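Side-chain contacts in transcriptional regulator (PDB 2H0A), which is a probable transcriptional repressor of the CcpA type, whose core folds like a periplasmic binding protein and probably responds to a small effector: residues D85-N88 and V94-D97; R90-Y95 and L245-G250; A139-A144 and R150-D155; V233-A238 and V258-V263. All coordinates share one frame; numbering follows the deposited sequence.

Contact 1 of 4, residues D85-N88 and V94-D97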
# COMPACT_ATOMS: atom_id res chain seq x y z
N ASP A 85 15.54 8.21 10.84
CA ASP A 85 14.59 8.90 9.96
C ASP A 85 13.60 9.64 10.84
O ASP A 85 12.50 9.98 10.42
CB ASP A 85 13.85 7.91 9.08
CG ASP A 85 12.94 8.59 8.08
OD1 ASP A 85 13.47 9.26 7.16
OD2 ASP A 85 11.71 8.49 8.22
N ALA A 86 14.00 9.87 12.09
CA ALA A 86 13.18 10.57 13.07
C ALA A 86 14.09 11.32 14.04
O ALA A 86 15.29 11.06 14.09
CB ALA A 86 12.31 9.58 13.83
N GLN A 87 13.52 12.24 14.80
CA GLN A 87 14.28 13.02 15.77
C GLN A 87 13.58 13.03 17.11
O GLN A 87 12.36 13.07 17.18
CB GLN A 87 14.46 14.46 15.32
CG GLN A 87 15.26 14.65 14.07
CD GLN A 87 15.50 16.11 13.79
OE1 GLN A 87 16.12 16.81 14.59
NE2 GLN A 87 15.02 16.59 12.65
N ASN A 88 14.36 13.03 18.18
CA ASN A 88 13.81 13.05 19.52
C ASN A 88 14.89 13.51 20.49
O ASN A 88 16.03 13.05 20.44
CB ASN A 88 13.32 11.65 19.90
CG ASN A 88 12.47 11.66 21.15
OD1 ASN A 88 11.44 12.31 21.21
ND2 ASN A 88 12.91 10.92 22.16
N VAL A 94 19.11 9.51 13.99
CA VAL A 94 19.76 9.76 12.72
C VAL A 94 18.59 10.25 11.86
O VAL A 94 17.46 9.78 12.00
CB VAL A 94 20.43 8.47 12.14
CG1 VAL A 94 20.31 7.35 13.14
CG2 VAL A 94 19.83 8.09 10.79
N TYR A 95 18.83 11.23 11.00
CA TYR A 95 17.77 11.78 10.17
C TYR A 95 18.35 12.54 9.00
O TYR A 95 19.54 12.84 8.97
CB TYR A 95 16.88 12.72 10.98
CG TYR A 95 17.64 13.89 11.54
CD1 TYR A 95 18.44 13.75 12.68
CD2 TYR A 95 17.60 15.14 10.91
CE1 TYR A 95 19.19 14.81 13.17
CE2 TYR A 95 18.36 16.21 11.39
CZ TYR A 95 19.15 16.04 12.52
OH TYR A 95 19.92 17.08 12.99
N LEU A 96 17.49 12.85 8.03
CA LEU A 96 17.90 13.58 6.83
C LEU A 96 17.39 15.01 6.84
O LEU A 96 16.34 15.29 7.39
CB LEU A 96 17.35 12.88 5.59
CG LEU A 96 17.93 13.42 4.28
CD1 LEU A 96 19.07 12.52 3.87
CD2 LEU A 96 16.88 13.47 3.20
N ASP A 97 18.14 15.90 6.21
CA ASP A 97 17.73 17.30 6.10
C ASP A 97 16.81 17.37 4.87
O ASP A 97 17.26 17.71 3.77
CB ASP A 97 18.94 18.21 5.88
CG ASP A 97 18.59 19.69 5.98
OD1 ASP A 97 17.55 20.11 5.42
OD2 ASP A 97 19.36 20.43 6.61
O HOH W 1 14.56 11.99 8.61

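Contact 2 of 4, residues R90-Y95 and L245-G250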
# COMPACT_ATOMS: atom_id res chain seq x y z
N ARG A 90 15.20 12.82 23.49
CA ARG A 90 15.53 11.76 24.44
C ARG A 90 16.16 10.50 23.88
O ARG A 90 16.47 9.58 24.63
CB ARG A 90 14.29 11.36 25.24
CG ARG A 90 13.56 12.52 25.90
NH1 ARG A 90 9.94 13.22 23.72
N TYR A 91 16.34 10.43 22.57
CA TYR A 91 16.93 9.24 21.97
C TYR A 91 17.93 9.59 20.88
O TYR A 91 17.80 10.63 20.23
CB TYR A 91 15.82 8.36 21.37
CG TYR A 91 14.89 7.74 22.39
CD1 TYR A 91 15.26 6.61 23.12
CD2 TYR A 91 13.62 8.27 22.62
CE1 TYR A 91 14.40 6.03 24.04
CE2 TYR A 91 12.75 7.71 23.54
CZ TYR A 91 13.14 6.58 24.25
OH TYR A 91 12.27 5.99 25.15
N ASP A 92 18.93 8.74 20.69
CA ASP A 92 19.91 8.96 19.63
C ASP A 92 19.09 8.93 18.35
O ASP A 92 18.28 8.02 18.13
CB ASP A 92 20.96 7.85 19.59
CG ASP A 92 21.88 7.87 20.79
OD1 ASP A 92 22.05 8.95 21.40
OD2 ASP A 92 22.47 6.82 21.12
N SER A 93 19.29 9.92 17.49
CA SER A 93 18.52 9.99 16.27
C SER A 93 19.32 10.30 15.03
O SER A 93 20.13 11.24 15.01
CB SER A 93 17.44 11.06 16.41
OG SER A 93 16.77 10.96 17.66
N VAL A 94 19.11 9.51 13.99
CA VAL A 94 19.76 9.76 12.72
C VAL A 94 18.59 10.25 11.86
O VAL A 94 17.46 9.78 12.00
CB VAL A 94 20.43 8.47 12.14
CG1 VAL A 94 20.31 7.35 13.14
CG2 VAL A 94 19.83 8.09 10.79
N TYR A 95 18.83 11.23 11.00
CA TYR A 95 17.77 11.78 10.17
C TYR A 95 18.35 12.54 9.00
O TYR A 95 19.54 12.84 8.97
CB TYR A 95 16.88 12.72 10.98
CG TYR A 95 17.64 13.89 11.54
CD1 TYR A 95 18.44 13.75 12.68
CD2 TYR A 95 17.60 15.14 10.91
CE1 TYR A 95 19.19 14.81 13.17
CE2 TYR A 95 18.36 16.21 11.39
CZ TYR A 95 19.15 16.04 12.52
OH TYR A 95 19.92 17.08 12.99
N LEU A 245 24.81 -0.08 18.75
CA LEU A 245 25.89 -0.93 19.24
C LEU A 245 26.67 -0.23 20.33
O LEU A 245 26.89 -0.78 21.41
CB LEU A 245 26.87 -1.27 18.12
CG LEU A 245 26.58 -2.44 17.19
CD1 LEU A 245 27.71 -2.55 16.18
CD2 LEU A 245 26.47 -3.73 18.01
N GLU A 246 27.09 0.99 20.02
CA GLU A 246 27.85 1.78 20.98
C GLU A 246 27.08 1.81 22.29
O GLU A 246 27.65 1.61 23.36
CB GLU A 246 28.05 3.20 20.44
CG GLU A 246 29.18 3.31 19.43
CD GLU A 246 29.03 4.51 18.50
OE1 GLU A 246 28.33 5.48 18.85
OE2 GLU A 246 29.63 4.48 17.40
N ARG A 247 25.78 2.03 22.20
CA ARG A 247 24.95 2.08 23.37
C ARG A 247 24.78 0.69 24.01
O ARG A 247 24.84 0.55 25.23
CB ARG A 247 23.58 2.67 23.01
CG ARG A 247 23.13 3.76 23.94
CD ARG A 247 23.46 5.16 23.43
NE ARG A 247 23.67 6.08 24.55
CZ ARG A 247 23.45 7.39 24.51
NH1 ARG A 247 23.00 7.97 23.41
NH2 ARG A 247 23.69 8.13 25.58
N MET A 248 24.58 -0.33 23.18
CA MET A 248 24.42 -1.68 23.71
C MET A 248 25.71 -2.16 24.34
O MET A 248 25.71 -3.04 25.19
CB MET A 248 23.99 -2.66 22.60
CG MET A 248 22.56 -2.45 22.08
SD MET A 248 21.91 -3.82 21.08
CE MET A 248 23.13 -3.94 19.78
N ARG A 249 26.82 -1.55 23.92
CA ARG A 249 28.14 -1.92 24.45
C ARG A 249 28.59 -1.03 25.60
O ARG A 249 29.79 -0.88 25.83
CB ARG A 249 29.17 -1.90 23.32
CG ARG A 249 29.07 -3.11 22.41
CD ARG A 249 29.82 -2.91 21.10
NE ARG A 249 30.06 -4.17 20.42
CZ ARG A 249 30.60 -4.27 19.22
NH1 ARG A 249 30.95 -3.17 18.55
NH2 ARG A 249 30.82 -5.46 18.68
N GLY A 250 27.63 -0.44 26.31
CA GLY A 250 27.96 0.37 27.46
C GLY A 250 28.15 1.87 27.33
O GLY A 250 28.40 2.53 28.34

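Contact 3 of 4, residues A139-A144 and R150-D155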
# COMPACT_ATOMS: atom_id res chain seq x y z
N ALA A 139 8.44 22.83 1.91
CA ALA A 139 8.79 24.15 2.41
C ALA A 139 10.07 24.67 1.78
O ALA A 139 10.16 25.84 1.42
CB ALA A 139 8.94 24.11 3.91
N GLY A 140 11.06 23.79 1.63
CA GLY A 140 12.32 24.18 1.02
C GLY A 140 12.13 24.39 -0.46
O GLY A 140 12.78 25.23 -1.08
N PHE A 141 11.22 23.61 -1.04
CA PHE A 141 10.92 23.70 -2.45
C PHE A 141 10.41 25.10 -2.74
O PHE A 141 10.86 25.76 -3.67
CB PHE A 141 9.85 22.68 -2.84
CG PHE A 141 9.59 22.61 -4.32
CD1 PHE A 141 10.59 22.18 -5.20
CD2 PHE A 141 8.35 22.95 -4.84
CE1 PHE A 141 10.35 22.10 -6.58
CE2 PHE A 141 8.10 22.86 -6.22
CZ PHE A 141 9.10 22.44 -7.09
N GLN A 142 9.47 25.56 -1.92
CA GLN A 142 8.90 26.88 -2.09
C GLN A 142 9.91 28.00 -1.84
O GLN A 142 9.91 29.01 -2.54
CB GLN A 142 7.70 27.06 -1.17
CG GLN A 142 6.65 25.99 -1.33
CD GLN A 142 5.35 26.36 -0.66
OE1 GLN A 142 4.67 27.29 -1.10
NE2 GLN A 142 5.01 25.66 0.42
N GLU A 143 10.77 27.81 -0.85
CA GLU A 143 11.77 28.82 -0.53
C GLU A 143 12.76 28.98 -1.68
O GLU A 143 13.08 30.10 -2.07
CB GLU A 143 12.51 28.44 0.75
CG GLU A 143 11.62 28.42 2.00
CD GLU A 143 11.33 29.80 2.57
OE1 GLU A 143 10.82 30.68 1.82
OE2 GLU A 143 11.61 30.02 3.77
N ALA A 144 13.23 27.87 -2.23
CA ALA A 144 14.18 27.94 -3.33
C ALA A 144 13.56 28.56 -4.57
O ALA A 144 14.18 29.38 -5.24
CB ALA A 144 14.71 26.54 -3.65
N ARG A 150 10.87 32.44 -9.45
CA ARG A 150 9.76 31.66 -9.97
C ARG A 150 8.96 31.03 -8.84
O ARG A 150 8.85 29.80 -8.75
CB ARG A 150 10.30 30.56 -10.88
CG ARG A 150 11.34 31.05 -11.87
CD ARG A 150 11.86 29.92 -12.76
NE ARG A 150 10.78 29.30 -13.54
CZ ARG A 150 10.97 28.34 -14.43
NH1 ARG A 150 12.19 27.88 -14.65
NH2 ARG A 150 9.95 27.85 -15.11
N PRO A 151 8.37 31.86 -7.97
CA PRO A 151 7.57 31.38 -6.84
C PRO A 151 6.48 30.37 -7.22
O PRO A 151 5.85 30.48 -8.27
CB PRO A 151 7.01 32.66 -6.23
CG PRO A 151 6.94 33.58 -7.39
CD PRO A 151 8.25 33.32 -8.10
N PHE A 152 6.29 29.39 -6.34
CA PHE A 152 5.31 28.32 -6.52
C PHE A 152 3.91 28.77 -6.11
O PHE A 152 3.73 29.78 -5.43
CB PHE A 152 5.72 27.10 -5.69
CG PHE A 152 5.03 25.82 -6.08
CD1 PHE A 152 5.34 25.19 -7.28
CD2 PHE A 152 4.09 25.25 -5.24
CE1 PHE A 152 4.70 24.00 -7.65
CE2 PHE A 152 3.45 24.06 -5.60
CZ PHE A 152 3.76 23.43 -6.80
N SER A 153 2.91 28.01 -6.53
CA SER A 153 1.53 28.31 -6.20
C SER A 153 0.77 27.01 -5.99
O SER A 153 1.05 26.01 -6.64
CB SER A 153 0.88 29.11 -7.33
OG SER A 153 -0.49 29.37 -7.04
N PRO A 154 -0.20 27.00 -5.07
CA PRO A 154 -0.98 25.79 -4.82
C PRO A 154 -1.80 25.32 -6.01
O PRO A 154 -2.31 24.20 -6.02
CB PRO A 154 -1.84 26.18 -3.62
CG PRO A 154 -2.02 27.64 -3.81
CD PRO A 154 -0.65 28.10 -4.20
N ASP A 155 -1.94 26.17 -7.03
CA ASP A 155 -2.70 25.79 -8.21
C ASP A 155 -1.84 24.94 -9.15
O ASP A 155 -2.30 24.52 -10.21
CB ASP A 155 -3.23 27.02 -8.95
CG ASP A 155 -2.14 27.75 -9.71
OD1 ASP A 155 -1.19 28.24 -9.07
OD2 ASP A 155 -2.24 27.82 -10.96
O HOH W 2 2.57 28.20 -3.02

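Contact 4 of 4, residues V233-A238 and V258-V263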
# COMPACT_ATOMS: atom_id res chain seq x y z
N VAL A 233 19.86 6.27 2.36
CA VAL A 233 19.07 5.41 3.25
C VAL A 233 19.81 4.25 3.92
O VAL A 233 19.61 4.00 5.11
CB VAL A 233 17.82 4.89 2.52
CG1 VAL A 233 16.88 4.22 3.50
CG2 VAL A 233 17.11 6.04 1.82
N GLU A 234 20.65 3.55 3.18
CA GLU A 234 21.40 2.45 3.77
C GLU A 234 22.35 3.00 4.83
O GLU A 234 22.38 2.51 5.96
CB GLU A 234 22.19 1.70 2.70
CG GLU A 234 21.33 1.13 1.59
CD GLU A 234 21.01 2.14 0.50
OE1 GLU A 234 20.77 3.32 0.84
OE2 GLU A 234 21.00 1.76 -0.69
N ALA A 235 23.10 4.03 4.46
CA ALA A 235 24.05 4.67 5.38
C ALA A 235 23.32 5.17 6.62
O ALA A 235 23.88 5.17 7.73
CB ALA A 235 24.76 5.83 4.67
N MET A 236 22.07 5.61 6.44
CA MET A 236 21.26 6.10 7.55
C MET A 236 20.94 4.93 8.48
O MET A 236 20.95 5.09 9.70
CB MET A 236 19.96 6.74 7.03
CG MET A 236 20.16 8.08 6.31
SD MET A 236 18.64 8.78 5.62
CE MET A 236 17.76 9.03 7.12
N GLY A 237 20.66 3.76 7.90
CA GLY A 237 20.37 2.58 8.69
C GLY A 237 21.64 2.09 9.37
O GLY A 237 21.65 1.79 10.56
N ALA A 238 22.72 2.01 8.59
CA ALA A 238 24.03 1.61 9.11
C ALA A 238 24.46 2.50 10.27
O ALA A 238 24.97 2.01 11.27
CB ALA A 238 25.08 1.66 8.00
N VAL A 258 22.52 12.63 14.53
CA VAL A 258 23.29 12.58 13.28
C VAL A 258 22.40 12.94 12.09
O VAL A 258 21.39 12.29 11.84
CB VAL A 258 23.93 11.19 13.05
CG1 VAL A 258 24.54 11.11 11.66
CG2 VAL A 258 25.02 10.94 14.08
N ARG A 259 22.80 13.98 11.37
CA ARG A 259 22.06 14.49 10.23
C ARG A 259 22.73 14.21 8.88
O ARG A 259 23.91 14.52 8.67
CB ARG A 259 21.84 15.99 10.43
CG ARG A 259 21.53 16.80 9.19
CD ARG A 259 21.48 18.29 9.55
NE ARG A 259 21.39 19.15 8.38
CZ ARG A 259 22.39 19.41 7.55
NH1 ARG A 259 23.59 18.87 7.76
NH2 ARG A 259 22.19 20.17 6.48
N PHE A 260 21.96 13.62 7.97
CA PHE A 260 22.46 13.31 6.64
C PHE A 260 21.95 14.36 5.65
O PHE A 260 21.00 15.08 5.94
CB PHE A 260 22.00 11.91 6.22
CG PHE A 260 22.78 10.80 6.87
CD1 PHE A 260 22.66 10.55 8.24
CD2 PHE A 260 23.63 10.00 6.12
CE1 PHE A 260 23.39 9.52 8.84
CE2 PHE A 260 24.36 8.96 6.71
CZ PHE A 260 24.24 8.72 8.08
N GLU A 261 22.59 14.45 4.49
CA GLU A 261 22.16 15.41 3.47
C GLU A 261 21.88 14.71 2.15
O GLU A 261 22.61 13.82 1.74
CB GLU A 261 23.24 16.48 3.21
CG GLU A 261 23.63 17.32 4.42
CD GLU A 261 24.54 18.50 4.04
OE1 GLU A 261 25.45 18.32 3.20
OE2 GLU A 261 24.35 19.61 4.60
N PRO A 262 20.79 15.11 1.48
CA PRO A 262 20.42 14.52 0.20
C PRO A 262 21.22 15.20 -0.91
O PRO A 262 21.75 16.28 -0.71
CB PRO A 262 18.93 14.82 0.12
CG PRO A 262 18.86 16.18 0.75
CD PRO A 262 19.76 16.03 1.96
N VAL A 263 21.30 14.57 -2.07
CA VAL A 263 22.06 15.15 -3.16
C VAL A 263 21.35 14.94 -4.49
O VAL A 263 20.75 13.90 -4.72
CB VAL A 263 23.49 14.53 -3.23
CG1 VAL A 263 23.39 13.04 -3.55
CG2 VAL A 263 24.33 15.24 -4.28

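Contact 1 of 4, residues D85-N88 and V94-D97
Gln87 lays its side-chain amide flat over the ring of Tyr95, a worked example of a polar group used as a lid on an aromatic one. The two planes lie only 9° apart, and Gln87 CD sits 3.6 Å above the middle of the Tyr95 ring. Further back along the chain, the Gln87 CG methylene makes a CH-pi contact, 3.8 Å from the ring centroid of Tyr95. Within the amide, NE2 lies above the CD2 and CE2 side of the ring, while OE1 is nearer CZ. The lid reaches this place because the chain is extended beyond CG (chi2 -174°), which carries the amide past the backbone and across the aromatic face. Tyr95 OH has a weak hydrogen bond to Glu257, outside the stack.

Behind the stack the contact turns into buried backbone. The carbonyl oxygen of Val94 accepts the N-H of Asp85 at 2.7 Å (N to O), and a weaker, longer bond comes from Ala86 N, so two successive amides converge on one acceptor. The stack itself lies on the solvent side, Gln87 being exposed, and the looser polar link is a water, 3.1 Å from Leu96 N, that reaches Asp85 OD1 only weakly. The stronger polar partner of Asp85 is Ser63, which bonds to OD2.

Between the parallel neighbours 81-84 and 92-96, this loop returns the chain to the sheet without a helix. Asp97 OD1 caps Leu100 N at the start of helix 99-109. The chain leaving strand 92-96 probably forms a crossover between the lobes of the periplasmic binding protein-like fold.

Contact 2 of 4, residues R90-Y95 and L245-G250
Asp92 OD2 is gripped by two arginines, Arg247 across the contact and Arg256 on the strand side, and so illustrates how one carboxylate can join a strand to the end of a helix. As modelled, Arg247 NH1 lies 2.6 Å from Asp92 OD2 in a nearly straight bond (169°), but NH1 is crowded and also very near OD1, so the exact length of the salt bridge is doubtful. The sense of the approach is clearer: the carboxylate meets the guanidinium at its edge, the planes only 20° apart.

The backbones are well separated here, with 9.3 Å between the CA atoms of Asp92 and Arg247, and the gap is spanned by the two side chains. A bend at chi2 (96°) swings the outer part of Arg247 toward the strand, and its NE makes a weak bond with Tyr251 O. An alanine in place of Arg247 is likely to leave Asp92 OD2 with one arginine fewer, Arg256 remaining, and to remove this side-chain tie between helix end and strand. Arg256 also pairs with Glu246, so acids and arginines alternate and would probably offset one another.

Each segment also has local order of its own. Ser93 OG donates to Tyr91 O at 2.8 Å, from above the carbonyl plane. Gly250, at positive phi, is the C-prime residue of a Schellman motif, with Tyr251 N bonded to Glu246 O and Gly250 N to Arg247 O. The bridge thus joins the C-terminal end of helix 233-248, at Asp92, to strand 92-96, which runs between strands 81-84 and 257-265.

Contact 3 of 4, residues A139-A144 and R150-D155
Phe141 and Phe152 meet from unlike backbones: 139-144 is regular helix, with Ala144 N bonded to Gly140 O at 2.9 Å, whereas 150-153 is an irregular run that enters a 3-10 turn at Pro154. Helix and loop touch here through side chains, the loop folding back beside the helix it has just left.

Both phenylalanines start toward the opposite segment, and they share a first torsion, CG opposite the backbone N (chi1 -173° for Phe141 and -164° for Phe152). The outcome is a T-shaped pair: the edge of Phe141 points at the face of Phe152, the planes standing at 71° with centroids 5.4 Å apart. One corner does the touching, Phe141 CE2 lying 3.8 Å from Phe152 CD1 and about as far from CE1. Beside the rings, a water donates to Gln142 OE1 at 3.0 Å and more weakly to Phe152 O, a polar bridge next to the apolar one.

Phe141 also stacks with Phe185 of strand 182-185 and touches Ala105 of helix 99-109, while both rings reach Ala118. The pair thus lies against strand 116-121, within the beta-alpha-beta crossover that runs from that strand through helix 133-147 to its parallel neighbour 157-160.

Contact 4 of 4, residues V233-A238 and V258-V263
Met236 and Phe260 each set CG opposite their own carbonyl carbon (chi1 -71° and -76°), and from these starts their side chains run antiparallel alongside one another. The methionine first passes over the aromatic face and then bends at chi3 (63°). Its CG does most of the touching: it sits 3.9 Å from the centroid of the Phe260 ring, close to the ring normal, in a CH-pi contact shifted toward the CG end of the ring. The sulfur makes a more distant Met-aromatic contact, SD being 5.3 Å from the Phe260 centroid and oblique to it.

The far end of the ring meets the preceding helical residue. Ala235 CB packs against Phe260 CE2 at 3.8 Å, and Ala235 O approaches CZ at 3.6 Å. One aromatic side chain thus spans two successive residues of the helix. A serine in place of Phe260 would probably open a gap beside Ala235 and leave the Met236 chain without the face it lies on.

Farther from the helix, Arg259 NH2 bridges to Glu261 OE2 at 2.9 Å, using the anti lone pair, and also to Asp97.

Met236 touches Val94 and Phe260 touches Leu96, so the helix covers two adjacent strands, 92-96 and 257-265. This helix-on-sheet layer is that of a lobe of the periplasmic binding protein-like fold.

In the fold
From the N terminus, contact 1 comes first, closing the short loop between strands 81-84 and 92-96. Contact 2 opens on the same strand, sharing Val94 and Tyr95 with it, and closes about 150 residues later at the end of helix 233-248. Inside that long excursion contact 3 is nested, a local closure from helix 133-147 to the following loop. Contact 4 starts before contact 2 has closed and ends after it, so the two cross. Contacts 1, 2 and 4 gather round strands 92-96 and 257-265, neighbours whose backbones bond between Tyr95 and Phe260; contact 3 stands apart, its centre about 36 Å from that of contact 2, on the other side of the chain's centre.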